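Local coordinates for protein 1-pyrroline-5-carboxylate dehydrogenase (Thermus thermophilus, PDB 1UZB) that probably catalyses the NAD-dependent oxidation of 1-pyrroline-5-carboxylate, through its open semialdehyde form, to glutamate, as in other aldehyde dehydrogenases of proline breakdown, at residues A79-W90 / V198-A206; L101-M109 / V219-P229. One frame throughout, in Å; residues are numbered along the deposited sequence.

Contact 1: residues A79-W90 / V198-A206; sequences ALEAAWKAFKTW and VAVGNTVIA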
loop_
_atom_site.group_PDB
_atom_site.type_symbol
_atom_site.label_atom_id
_atom_site.label_comp_id
_atom_site.label_asym_id
_atom_site.label_seq_id
_atom_site.Cartn_x
_atom_site.Cartn_y
_atom_site.Cartn_z
ATOM N N ALA A 79 16.661 42.199 -9.447
ATOM C CA ALA A 79 16.568 40.829 -8.963
ATOM C C ALA A 79 15.170 40.275 -9.221
ATOM O O ALA A 79 15.019 39.114 -9.596
ATOM C CB ALA A 79 16.890 40.779 -7.477
ATOM N N LEU A 80 14.152 41.107 -9.031
ATOM C CA LEU A 80 12.782 40.661 -9.252
ATOM C C LEU A 80 12.563 40.353 -10.729
ATOM O O LEU A 80 11.901 39.376 -11.073
ATOM C CB LEU A 80 11.791 41.723 -8.766
ATOM C CG LEU A 80 10.305 41.347 -8.737
ATOM C CD1 LEU A 80 10.102 40.052 -7.963
ATOM C CD2 LEU A 80 9.515 42.483 -8.098
ATOM N N GLU A 81 13.123 41.181 -11.606
ATOM C CA GLU A 81 12.986 40.946 -13.038
ATOM C C GLU A 81 13.661 39.628 -13.408
ATOM O O GLU A 81 13.114 38.829 -14.171
ATOM C CB GLU A 81 13.617 42.091 -13.835
ATOM C CG GLU A 81 12.810 43.379 -13.831
ATOM C CD GLU A 81 11.496 43.238 -14.576
ATOM O OE1 GLU A 81 11.528 42.877 -15.771
ATOM O OE2 GLU A 81 10.433 43.490 -13.970
ATOM N N ALA A 82 14.853 39.402 -12.863
ATOM C CA ALA A 82 15.589 38.175 -13.142
ATOM C C ALA A 82 14.844 36.954 -12.610
ATOM O O ALA A 82 14.803 35.911 -13.263
ATOM C CB ALA A 82 16.981 38.244 -12.526
ATOM N N ALA A 83 14.252 37.093 -11.428
ATOM C CA ALA A 83 13.519 35.999 -10.803
ATOM C C ALA A 83 12.286 35.597 -11.607
ATOM O O ALA A 83 11.983 34.407 -11.731
ATOM C CB ALA A 83 13.122 36.387 -9.385
ATOM N N TRP A 84 11.567 36.574 -12.152
ATOM C CA TRP A 84 10.384 36.243 -12.937
ATOM C C TRP A 84 10.770 35.637 -14.276
ATOM O O TRP A 84 10.104 34.731 -14.772
ATOM C CB TRP A 84 9.501 37.472 -13.156
ATOM C CG TRP A 84 8.595 37.737 -11.997
ATOM C CD1 TRP A 84 8.671 38.772 -11.114
ATOM C CD2 TRP A 84 7.492 36.926 -11.572
ATOM N NE1 TRP A 84 7.687 38.656 -10.162
ATOM C CE2 TRP A 84 6.949 37.532 -10.419
ATOM C CE3 TRP A 84 6.910 35.745 -12.055
ATOM C CZ2 TRP A 84 5.849 36.999 -9.737
ATOM C CZ3 TRP A 84 5.808 35.213 -11.373
ATOM C CH2 TRP A 84 5.294 35.845 -10.227
ATOM N N LYS A 85 11.850 36.139 -14.864
ATOM C CA LYS A 85 12.307 35.603 -16.137
ATOM C C LYS A 85 12.725 34.144 -15.940
ATOM O O LYS A 85 12.426 33.281 -16.766
ATOM C CB LYS A 85 13.484 36.428 -16.663
ATOM C CG LYS A 85 13.970 36.008 -18.036
ATOM C CD LYS A 85 15.093 36.906 -18.518
ATOM C CE LYS A 85 15.549 36.508 -19.910
ATOM N NZ LYS A 85 14.440 36.623 -20.898
ATOM N N ALA A 86 13.405 33.869 -14.831
ATOM C CA ALA A 86 13.852 32.514 -14.534
ATOM C C ALA A 86 12.664 31.594 -14.251
ATOM O O ALA A 86 12.642 30.435 -14.679
ATOM C CB ALA A 86 14.799 32.530 -13.339
ATOM N N PHE A 87 11.675 32.114 -13.536
ATOM C CA PHE A 87 10.492 31.334 -13.194
ATOM C C PHE A 87 9.830 30.714 -14.421
ATOM O O PHE A 87 9.393 29.562 -14.382
ATOM C CB PHE A 87 9.479 32.211 -12.459
ATOM C CG PHE A 87 8.200 31.503 -12.116
ATOM C CD1 PHE A 87 8.178 30.495 -11.154
ATOM C CD2 PHE A 87 7.012 31.842 -12.755
ATOM C CE1 PHE A 87 6.987 29.840 -10.835
ATOM C CE2 PHE A 87 5.818 31.194 -12.444
ATOM C CZ PHE A 87 5.805 30.193 -11.484
ATOM N N LYS A 88 9.765 31.479 -15.509
ATOM C CA LYS A 88 9.134 31.006 -16.741
ATOM C C LYS A 88 9.611 29.633 -17.193
ATOM O O LYS A 88 8.819 28.839 -17.701
ATOM C CB LYS A 88 9.342 32.012 -17.878
ATOM C CG LYS A 88 8.444 33.234 -17.799
ATOM C CD LYS A 88 8.662 34.157 -18.990
ATOM C CE LYS A 88 7.689 35.326 -18.975
ATOM N NZ LYS A 88 7.804 36.134 -17.730
ATOM N N THR A 89 10.900 29.355 -17.020
ATOM C CA THR A 89 11.442 28.060 -17.419
ATOM C C THR A 89 11.699 27.114 -16.246
ATOM O O THR A 89 11.529 25.907 -16.378
ATOM C CB THR A 89 12.748 28.218 -18.235
ATOM O OG1 THR A 89 13.682 29.027 -17.509
ATOM C CG2 THR A 89 12.453 28.861 -19.583
ATOM N N TRP A 90 12.093 27.662 -15.098
ATOM C CA TRP A 90 12.367 26.848 -13.914
ATOM C C TRP A 90 11.130 26.062 -13.474
ATOM O O TRP A 90 11.232 24.910 -13.042
ATOM C CB TRP A 90 12.860 27.755 -12.779
ATOM C CG TRP A 90 13.154 27.061 -11.472
ATOM C CD1 TRP A 90 12.511 27.258 -10.279
ATOM C CD2 TRP A 90 14.193 26.106 -11.214
ATOM N NE1 TRP A 90 13.087 26.488 -9.297
ATOM C CE2 TRP A 90 14.121 25.772 -9.841
ATOM C CE3 TRP A 90 15.179 25.503 -12.008
ATOM C CZ2 TRP A 90 14.998 24.862 -9.245
ATOM C CZ3 TRP A 90 16.053 24.598 -11.414
ATOM C CH2 TRP A 90 15.954 24.287 -10.045
ATOM N N VAL A 198 12.021 27.028 -3.790
ATOM C CA VAL A 198 12.732 26.764 -5.036
ATOM C C VAL A 198 12.614 25.313 -5.500
ATOM O O VAL A 198 12.504 25.046 -6.695
ATOM C CB VAL A 198 14.230 27.142 -4.891
ATOM C CG1 VAL A 198 15.048 26.580 -6.047
ATOM C CG2 VAL A 198 14.366 28.657 -4.839
ATOM N N ALA A 199 12.624 24.380 -4.556
ATOM C CA ALA A 199 12.540 22.962 -4.889
ATOM C C ALA A 199 11.338 22.617 -5.759
ATOM O O ALA A 199 11.444 21.807 -6.686
ATOM C CB ALA A 199 12.507 22.131 -3.613
ATOM N N VAL A 200 10.199 23.234 -5.469
ATOM C CA VAL A 200 8.989 22.948 -6.219
ATOM C C VAL A 200 8.716 23.870 -7.402
ATOM O O VAL A 200 7.624 23.840 -7.974
ATOM C CB VAL A 200 7.750 22.919 -5.289
ATOM C CG1 VAL A 200 7.881 21.774 -4.293
ATOM C CG2 VAL A 200 7.599 24.252 -4.567
ATOM N N GLY A 201 9.691 24.700 -7.769
ATOM C CA GLY A 201 9.503 25.542 -8.938
ATOM C C GLY A 201 9.396 27.044 -8.795
ATOM O O GLY A 201 9.212 27.734 -9.795
ATOM N N ASN A 202 9.487 27.565 -7.578
ATOM C CA ASN A 202 9.419 29.009 -7.383
ATOM C C ASN A 202 10.825 29.581 -7.522
ATOM O O ASN A 202 11.810 28.836 -7.573
ATOM C CB ASN A 202 8.898 29.335 -5.982
ATOM C CG ASN A 202 7.487 28.848 -5.752
ATOM O OD1 ASN A 202 6.523 29.464 -6.206
ATOM N ND2 ASN A 202 7.355 27.730 -5.047
ATOM N N THR A 203 10.918 30.905 -7.601
ATOM C CA THR A 203 12.213 31.569 -7.660
ATOM C C THR A 203 12.229 32.519 -6.467
ATOM O O THR A 203 11.175 32.976 -6.007
ATOM C CB THR A 203 12.443 32.306 -8.992
ATOM O OG1 THR A 203 11.422 33.286 -9.191
ATOM C CG2 THR A 203 12.440 31.305 -10.143
ATOM N N VAL A 204 13.422 32.808 -5.959
ATOM C CA VAL A 204 13.550 33.611 -4.756
ATOM C C VAL A 204 14.581 34.733 -4.751
ATOM O O VAL A 204 15.643 34.633 -5.371
ATOM C CB VAL A 204 13.873 32.660 -3.560
ATOM C CG1 VAL A 204 14.288 33.446 -2.325
ATOM C CG2 VAL A 204 12.671 31.786 -3.259
ATOM N N ILE A 205 14.233 35.806 -4.049
ATOM C CA ILE A 205 15.129 36.933 -3.829
ATOM C C ILE A 205 15.320 36.846 -2.313
ATOM O O ILE A 205 14.362 36.975 -1.553
ATOM C CB ILE A 205 14.488 38.286 -4.185
ATOM C CG1 ILE A 205 14.135 38.320 -5.673
ATOM C CG2 ILE A 205 15.456 39.414 -3.855
ATOM C CD1 ILE A 205 13.447 39.600 -6.107
ATOM N N ALA A 206 16.550 36.598 -1.876
ATOM C CA ALA A 206 16.823 36.451 -0.453
ATOM C C ALA A 206 17.564 37.613 0.176
ATOM O O ALA A 206 18.591 38.064 -0.341
ATOM C CB ALA A 206 17.601 35.159 -0.210
#
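Helix 73-90 packs against a beta-alpha-beta crossover (strand 165-180, helix 188-199, strand 203-207), meeting the end of its helix and its second strand, where Ala83 and Trp90 touch Thr203 and Val198. The short segments 79-90 and 203-206 run nearly antiparallel, at 159°, and two hydrogen bonds, from Thr203 and from Trp90, punctuate an otherwise largely apolar contact. At the Ile205 end, CD1 of that residue lies 3.4 Å from the backbone N of Leu80 and also touches the CB atoms of Ala79 and Leu80. In the middle, the hydroxyl of Thr203 donates to the helix: OG1 reaches Ala83 O at 2.8 Å, well above the carbonyl plane, while the helical N-H of Phe87 comes to the same oxygen from the opposite face. The first torsion of Thr203 (chi1 59°) sends OG1 to this carbonyl and leaves CG2 to lie beside Phe87, at the edge of its ring.

The indole N-H of Trp90 donates in the carbonyl plane, onto a lone pair of Val198 O, with NE1 3.0 Å from that oxygen, a bent N-H...O angle of 141° and the oxygen slightly tilted from the indole plane. The six-membered ring continues past the carbonyl, so that CZ2 packs 3.6 Å from Val198 CG1. With an alanine in place of Trp90, Val198 O would probably keep only its bond from Gly201 N, and a gap would open beside the Val198 methyl. Gly201 O is buried without a polar partner, and Phe87 CE1 approaches it at 3.2 Å.

That Gly201 N bond belongs to the Schellman motif in which Gly201, at positive phi, ends helix 188-199. The chain then enters strand 203-207, parallel to strand 165-180, an order characteristic of the Rossmann-like nucleotide-binding domain of aldehyde dehydrogenases.

Contact 2: residues L101-M109 / V219-P229; sequences LLLKAAALM and VFEIFHEAGFP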
loop_
_atom_site.group_PDB
_atom_site.type_symbol
_atom_site.label_atom_id
_atom_site.label_comp_id
_atom_site.label_asym_id
_atom_site.label_seq_id
_atom_site.Cartn_x
_atom_site.Cartn_y
_atom_site.Cartn_z
ATOM N N LEU A 101 19.221 18.843 -8.359
ATOM C CA LEU A 101 20.003 20.065 -8.193
ATOM C C LEU A 101 20.172 20.344 -6.700
ATOM O O LEU A 101 21.263 20.703 -6.246
ATOM C CB LEU A 101 19.315 21.246 -8.890
ATOM C CG LEU A 101 20.262 22.134 -9.711
ATOM C CD1 LEU A 101 19.468 23.219 -10.424
ATOM C CD2 LEU A 101 21.323 22.745 -8.803
ATOM N N LEU A 102 19.100 20.177 -5.932
ATOM C CA LEU A 102 19.197 20.386 -4.489
ATOM C C LEU A 102 20.185 19.393 -3.884
ATOM O O LEU A 102 21.035 19.766 -3.076
ATOM C CB LEU A 102 17.832 20.222 -3.808
ATOM C CG LEU A 102 17.066 21.521 -3.535
ATOM C CD1 LEU A 102 16.622 22.133 -4.852
ATOM C CD2 LEU A 102 15.869 21.239 -2.628
ATOM N N LEU A 103 20.084 18.127 -4.280
ATOM C CA LEU A 103 20.993 17.122 -3.747
ATOM C C LEU A 103 22.448 17.479 -4.037
ATOM O O LEU A 103 23.328 17.239 -3.211
ATOM C CB LEU A 103 20.650 15.745 -4.314
ATOM C CG LEU A 103 19.291 15.184 -3.884
ATOM C CD1 LEU A 103 19.012 13.902 -4.651
ATOM C CD2 LEU A 103 19.275 14.934 -2.378
ATOM N N LYS A 104 22.707 18.052 -5.207
ATOM C CA LYS A 104 24.061 18.459 -5.542
ATOM C C LYS A 104 24.498 19.560 -4.575
ATOM O O LYS A 104 25.609 19.527 -4.049
ATOM C CB LYS A 104 24.119 18.961 -6.987
ATOM C CG LYS A 104 25.387 19.719 -7.335
ATOM C CD LYS A 104 26.645 18.891 -7.123
ATOM C CE LYS A 104 26.836 17.860 -8.215
ATOM N NZ LYS A 104 28.189 17.219 -8.129
ATOM N N ALA A 105 23.620 20.533 -4.340
ATOM C CA ALA A 105 23.938 21.619 -3.420
ATOM C C ALA A 105 24.238 21.092 -2.016
ATOM O O ALA A 105 25.136 21.594 -1.339
ATOM C CB ALA A 105 22.791 22.624 -3.371
ATOM N N ALA A 106 23.490 20.083 -1.574
ATOM C CA ALA A 106 23.713 19.519 -0.249
ATOM C C ALA A 106 25.089 18.865 -0.171
ATOM O O ALA A 106 25.776 18.976 0.843
ATOM C CB ALA A 106 22.631 18.502 0.080
ATOM N N ALA A 107 25.487 18.182 -1.243
ATOM C CA ALA A 107 26.788 17.521 -1.270
ATOM C C ALA A 107 27.901 18.559 -1.208
ATOM O O ALA A 107 28.910 18.360 -0.532
ATOM C CB ALA A 107 26.927 16.674 -2.531
ATOM N N LEU A 108 27.712 19.667 -1.916
ATOM C CA LEU A 108 28.697 20.739 -1.921
ATOM C C LEU A 108 28.767 21.410 -0.551
ATOM O O LEU A 108 29.852 21.762 -0.081
ATOM C CB LEU A 108 28.356 21.766 -3.005
ATOM C CG LEU A 108 28.469 21.250 -4.443
ATOM C CD1 LEU A 108 27.962 22.313 -5.407
ATOM C CD2 LEU A 108 29.919 20.884 -4.755
ATOM N N MET A 109 27.616 21.587 0.096
ATOM C CA MET A 109 27.601 22.205 1.414
ATOM C C MET A 109 28.273 21.278 2.425
ATOM O O MET A 109 29.025 21.731 3.289
ATOM C CB MET A 109 26.166 22.503 1.856
ATOM C CG MET A 109 26.088 23.208 3.209
ATOM S SD MET A 109 24.427 23.758 3.674
ATOM C CE MET A 109 24.254 25.207 2.635
ATOM N N VAL A 219 26.825 30.753 1.336
ATOM C CA VAL A 219 25.793 29.799 0.957
ATOM C C VAL A 219 25.497 30.017 -0.531
ATOM O O VAL A 219 25.296 29.058 -1.275
ATOM C CB VAL A 219 24.510 29.986 1.805
ATOM C CG1 VAL A 219 23.363 29.171 1.215
ATOM C CG2 VAL A 219 24.781 29.546 3.245
ATOM N N PHE A 220 25.493 31.272 -0.979
ATOM C CA PHE A 220 25.242 31.528 -2.391
ATOM C C PHE A 220 26.373 31.046 -3.287
ATOM O O PHE A 220 26.144 30.717 -4.452
ATOM C CB PHE A 220 24.916 33.000 -2.651
ATOM C CG PHE A 220 23.443 33.267 -2.693
ATOM C CD1 PHE A 220 22.700 33.313 -1.518
ATOM C CD2 PHE A 220 22.775 33.354 -3.911
ATOM C CE1 PHE A 220 21.317 33.434 -1.552
ATOM C CE2 PHE A 220 21.388 33.475 -3.958
ATOM C CZ PHE A 220 20.656 33.514 -2.775
ATOM N N GLU A 221 27.590 30.987 -2.755
ATOM C CA GLU A 221 28.700 30.466 -3.543
ATOM C C GLU A 221 28.355 29.009 -3.847
ATOM O O GLU A 221 28.618 28.509 -4.937
ATOM C CB GLU A 221 30.013 30.515 -2.760
ATOM C CG GLU A 221 30.645 31.888 -2.648
ATOM C CD GLU A 221 31.988 31.834 -1.950
ATOM O OE1 GLU A 221 32.035 31.363 -0.796
ATOM O OE2 GLU A 221 32.996 32.259 -2.551
ATOM N N ILE A 222 27.761 28.331 -2.867
ATOM C CA ILE A 222 27.367 26.940 -3.041
ATOM C C ILE A 222 26.248 26.826 -4.080
ATOM O O ILE A 222 26.293 25.959 -4.956
ATOM C CB ILE A 222 26.915 26.324 -1.698
ATOM C CG1 ILE A 222 28.125 26.204 -0.763
ATOM C CG2 ILE A 222 26.289 24.955 -1.928
ATOM C CD1 ILE A 222 27.774 25.828 0.667
ATOM N N PHE A 223 25.252 27.703 -4.000
ATOM C CA PHE A 223 24.167 27.660 -4.978
ATOM C C PHE A 223 24.716 27.877 -6.390
ATOM O O PHE A 223 24.294 27.216 -7.344
ATOM C CB PHE A 223 23.107 28.734 -4.696
ATOM C CG PHE A 223 22.329 28.532 -3.414
ATOM C CD1 PHE A 223 22.153 27.265 -2.857
ATOM C CD2 PHE A 223 21.727 29.620 -2.793
ATOM C CE1 PHE A 223 21.380 27.093 -1.697
ATOM C CE2 PHE A 223 20.958 29.459 -1.644
ATOM C CZ PHE A 223 20.784 28.195 -1.094
ATOM N N HIS A 224 25.661 28.806 -6.518
ATOM C CA HIS A 224 26.255 29.104 -7.813
ATOM C C HIS A 224 27.011 27.896 -8.348
ATOM O O HIS A 224 26.833 27.502 -9.501
ATOM C CB HIS A 224 27.211 30.297 -7.705
ATOM C CG HIS A 224 27.885 30.647 -8.996
ATOM N ND1 HIS A 224 27.211 31.193 -10.067
ATOM C CD2 HIS A 224 29.172 30.507 -9.394
ATOM C CE1 HIS A 224 28.053 31.376 -11.068
ATOM N NE2 HIS A 224 29.251 30.968 -10.685
ATOM N N GLU A 225 27.851 27.303 -7.509
ATOM C CA GLU A 225 28.622 26.142 -7.932
ATOM C C GLU A 225 27.714 24.968 -8.299
ATOM O O GLU A 225 27.999 24.226 -9.243
ATOM C CB GLU A 225 29.606 25.726 -6.836
ATOM C CG GLU A 225 30.447 24.518 -7.208
ATOM C CD GLU A 225 31.580 24.263 -6.236
ATOM O OE1 GLU A 225 32.231 23.205 -6.355
ATOM O OE2 GLU A 225 31.825 25.121 -5.363
ATOM N N ALA A 226 26.624 24.802 -7.552
ATOM C CA ALA A 226 25.676 23.719 -7.809
ATOM C C ALA A 226 25.066 23.839 -9.200
ATOM O O ALA A 226 24.726 22.839 -9.824
ATOM C CB ALA A 226 24.573 23.721 -6.754
ATOM N N GLY A 227 24.902 25.070 -9.668
ATOM C CA GLY A 227 24.362 25.271 -10.999
ATOM C C GLY A 227 22.925 25.729 -11.133
ATOM O O GLY A 227 22.306 25.495 -12.169
ATOM N N PHE A 228 22.368 26.358 -10.105
ATOM C CA PHE A 228 21.000 26.853 -10.223
ATOM C C PHE A 228 20.978 27.840 -11.390
ATOM O O PHE A 228 21.857 28.693 -11.507
ATOM C CB PHE A 228 20.562 27.555 -8.938
ATOM C CG PHE A 228 20.147 26.611 -7.845
ATOM C CD1 PHE A 228 18.874 26.053 -7.839
ATOM C CD2 PHE A 228 21.037 26.256 -6.837
ATOM C CE1 PHE A 228 18.493 25.153 -6.848
ATOM C CE2 PHE A 228 20.666 25.355 -5.840
ATOM C CZ PHE A 228 19.391 24.803 -5.846
ATOM N N PRO A 229 19.985 27.719 -12.284
ATOM C CA PRO A 229 19.893 28.625 -13.433
ATOM C C PRO A 229 19.835 30.090 -13.013
ATOM O O PRO A 229 19.356 30.421 -11.928
ATOM C CB PRO A 229 18.610 28.175 -14.124
ATOM C CG PRO A 229 18.556 26.707 -13.801
ATOM C CD PRO A 229 18.947 26.674 -12.346
#
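Ala226 is the knob of this helix pair: its CB drops into a hole formed by Leu101, Lys104, Ala105 and Leu108, where the axes of 101-109 and 219-226 come within 8.9 Å and cross at 130°. At the nearest point two alanines face each other, Ala105 CB 4.0 Å from Ala226 CB, and longer side chains close the interface around them.

Both Leu101 methyls meet Phe228. With a first torsion well off a staggered position (chi1 -135°), the leucine sets CD2 almost squarely over the ring face, 3.9 Å from the centroid, a CH-pi contact, and also against Ala226 O; CD1 touches the ring's CD1 and Pro229 CD. Leu102 CD1 and Ala105 CB meet that ring at its edge, so the aromatic is gripped from a face and from its rim.

At the other end Ile222 splits its branches. CG2 tucks against the helix backbone, 3.6 Å from Ala105 O, and touches Leu108 CB, while CD1 lies 3.7 Å from Met109 CA. Met109 runs extended through CG and SD and bends only at the last torsion (chi3 -76°), which folds CE back to the Ile222 methyl, 4.1 Å from its CD1. Leu108 straddles two residues of helix 219-226, CD1 lying 3.5 Å from Ala226 N and CD2 beside the carboxylate of the extended Glu225.

Lys104 NZ is hydrogen-bonded to Phe516 O of the third subunit, while Arg454 of the second subunit packs on Leu101 and Lys104. Gly227, at positive phi, closes helix 213-226, which follows strand 203-207, in a Schellman motif. Around the pair, helix 128-149 touches Met109, helix 188-199 packs on Leu102, Met109 and Val219, and helix 73-90 lies against Leu101 and Phe228.

From the N terminus the chain passes through helix 73-90, then, after a short link, helix 95-111, and both find their partners more than a hundred residues later. Contact 1 closes its loop when the end of helix 188-199 and strand 203-207 arrive, and contact 2 when helix 213-226 follows; their segments alternate along the sequence, so the two loops cross rather than nest. The two helices are thereby fastened to the same later stretch, the end of one crossover and the helix after its strand. The contacts, about 16 Å apart between centres, also touch directly: Trp90 CH2 lies 3.7 Å from Leu101 CD1, and Val198 CG1 lies 3.8 Å from Phe228 CE1, joining them into continuous apolar packing.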